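Local structure of proline dipeptidase (Streptococcus agalactiae, 3OOO) at residues 39-44 and 76-81. The protein is probably a manganese-dependent hydrolase of the peptidase M24B family, represented here by its N-terminal creatinase/prolidase domain. Numbering follows the deposited sequence. Where two conformers were deposited one is given.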
# COMPACT_ATOMS: atom_id res chain seq x y z
N HIS A 39 5.14 -1.29 -11.16
CA HIS A 39 5.60 -0.28 -10.21
C HIS A 39 4.55 0.83 -10.02
O HIS A 39 3.47 0.55 -9.51
CB HIS A 39 7.00 0.21 -10.58
CG HIS A 39 8.05 -0.83 -10.37
ND1 HIS A 39 8.86 -0.84 -9.26
CD2 HIS A 39 8.39 -1.92 -11.10
CE1 HIS A 39 9.68 -1.88 -9.33
NE2 HIS A 39 9.40 -2.55 -10.43
N GLU A 40 4.85 2.07 -10.43
CA GLU A 40 3.91 3.20 -10.26
C GLU A 40 2.71 3.13 -11.21
O GLU A 40 1.64 3.66 -10.90
CB GLU A 40 4.63 4.55 -10.43
CG GLU A 40 3.76 5.78 -10.11
CD GLU A 40 4.46 7.09 -10.40
OE1 GLU A 40 5.64 7.22 -10.02
OE2 GLU A 40 3.83 7.99 -10.99
N ARG A 41 2.91 2.50 -12.36
CA ARG A 41 1.83 2.33 -13.32
C ARG A 41 0.86 1.26 -12.81
O ARG A 41 1.13 0.57 -11.83
CB ARG A 41 2.37 1.96 -14.71
CG ARG A 41 3.07 3.11 -15.42
CD ARG A 41 3.26 2.75 -16.89
NE ARG A 41 4.00 3.76 -17.65
CZ ARG A 41 5.32 3.77 -17.79
NH1 ARG A 41 6.08 2.84 -17.20
NH2 ARG A 41 5.89 4.72 -18.52
N GLN A 42 -0.27 1.13 -13.50
CA GLN A 42 -1.34 0.26 -13.02
C GLN A 42 -1.44 -1.08 -13.74
O GLN A 42 -1.37 -1.15 -14.96
CB GLN A 42 -2.71 0.95 -13.13
CG GLN A 42 -2.81 2.35 -12.52
CD GLN A 42 -2.28 2.43 -11.10
OE1 GLN A 42 -2.40 1.47 -10.32
NE2 GLN A 42 -1.70 3.57 -10.75
N MSE A 43 -1.59 -2.12 -12.92
CA MSE A 43 -1.83 -3.51 -13.27
C MSE A 43 -3.02 -3.98 -12.35
O MSE A 43 -2.77 -3.97 -11.14
CB MSE A 43 -0.51 -4.31 -12.89
CG MSE A 43 0.31 -5.18 -13.98
SE MSE A 43 -0.02 -7.15 -13.99
CE MSE A 43 0.56 -7.54 -12.16
N PHE A 44 -4.18 -4.42 -12.84
CA PHE A 44 -5.17 -5.09 -12.00
C PHE A 44 -5.78 -6.24 -12.76
O PHE A 44 -6.07 -6.13 -13.96
CB PHE A 44 -6.31 -4.13 -11.61
CG PHE A 44 -5.86 -2.94 -10.81
CD1 PHE A 44 -5.44 -3.09 -9.48
CD2 PHE A 44 -5.87 -1.67 -11.37
CE1 PHE A 44 -5.03 -1.98 -8.74
CE2 PHE A 44 -5.45 -0.56 -10.65
CZ PHE A 44 -5.03 -0.71 -9.32
N TYR A 76 -3.80 1.26 -20.96
CA TYR A 76 -3.81 2.71 -21.02
C TYR A 76 -2.41 3.23 -21.34
O TYR A 76 -1.42 2.68 -20.86
CB TYR A 76 -4.33 3.30 -19.70
CG TYR A 76 -3.33 3.28 -18.55
CD1 TYR A 76 -2.79 4.46 -18.06
CD2 TYR A 76 -2.93 2.08 -17.97
CE1 TYR A 76 -1.88 4.46 -17.01
CE2 TYR A 76 -2.02 2.06 -16.92
CZ TYR A 76 -1.50 3.25 -16.44
OH TYR A 76 -0.60 3.22 -15.41
N ILE A 77 -2.35 4.26 -22.17
CA ILE A 77 -1.11 4.97 -22.43
C ILE A 77 -0.91 6.05 -21.36
O ILE A 77 -1.83 6.36 -20.60
CB ILE A 77 -1.03 5.56 -23.87
CG1 ILE A 77 -2.13 6.59 -24.13
CG2 ILE A 77 -1.08 4.44 -24.91
CD1 ILE A 77 -1.93 7.38 -25.44
N ASP A 78 0.30 6.61 -21.30
CA ASP A 78 0.66 7.48 -20.19
C ASP A 78 -0.13 8.79 -20.11
O ASP A 78 -0.23 9.40 -19.05
CB ASP A 78 2.16 7.76 -20.18
CG ASP A 78 2.97 6.56 -19.74
OD1 ASP A 78 2.41 5.65 -19.09
OD2 ASP A 78 4.19 6.54 -20.02
N SER A 79 -0.66 9.22 -21.25
CA SER A 79 -1.49 10.42 -21.31
C SER A 79 -2.93 10.19 -20.84
O SER A 79 -3.69 11.15 -20.69
CB SER A 79 -1.48 11.01 -22.71
OG SER A 79 -1.97 10.09 -23.66
N GLU A 80 -3.29 8.93 -20.61
CA GLU A 80 -4.63 8.58 -20.16
C GLU A 80 -4.69 8.40 -18.65
O GLU A 80 -3.76 7.90 -18.02
CB GLU A 80 -5.12 7.29 -20.84
CG GLU A 80 -5.36 7.44 -22.33
CD GLU A 80 -5.75 6.14 -23.00
OE1 GLU A 80 -5.07 5.12 -22.79
OE2 GLU A 80 -6.74 6.15 -23.75
N ASN A 81 -5.81 8.83 -18.07
CA ASN A 81 -6.10 8.59 -16.67
C ASN A 81 -6.55 7.13 -16.52
O ASN A 81 -7.59 6.74 -17.07
CB ASN A 81 -7.21 9.55 -16.22
CG ASN A 81 -7.60 9.39 -14.77
OD1 ASN A 81 -7.72 8.29 -14.24
ND2 ASN A 81 -7.84 10.52 -14.11
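Edge to edge, the guanidinium of R41 meets the carboxylate of D78: the two planes differ by 10°, and the acid lies in the guanidinium plane. R41 NE lies 2.9 Å from D78 OD1, and R41 NH2 2.9 Å from D78 OD2, both hydrogen bonds nearly straight and both oxygens using their syn lone pairs, which identifies a side-on, two-pronged salt bridge. The R41 chain, extended from CG to NE, carries the guanidinium out to meet the acid. The Y76 ring has Q42 O in plane at its edge, 3.8 Å from CE2, while R41 CB comes in obliquely, 3.3 Å from the Y76 hydroxyl oxygen. That oxygen also accepts the backbone N-H of Q42, a buried residue (Q42 N to Y76 OH 2.9 Å, 155°). Q42 lays its CB and CG beside the same hydroxyl, then bends at chi2 (-49°), turning its amide away. Within 76-81, a type I turn from I77 to E80 is braced by I77 N donating to E80 OE1. In this creatinase/prolidase N-terminal domain the contact joins the loop entering strand 44-48 to the one linking strand 73-76, outermost of the sheet within this chain, with helix 82-89. The F56 ring of strand 54-58 meets the Y76 ring and also touches Q42, P82 and W83 pack on Q42, and K109 NZ of helix 107-116 hydrogen-bonds R41 O and H39 O.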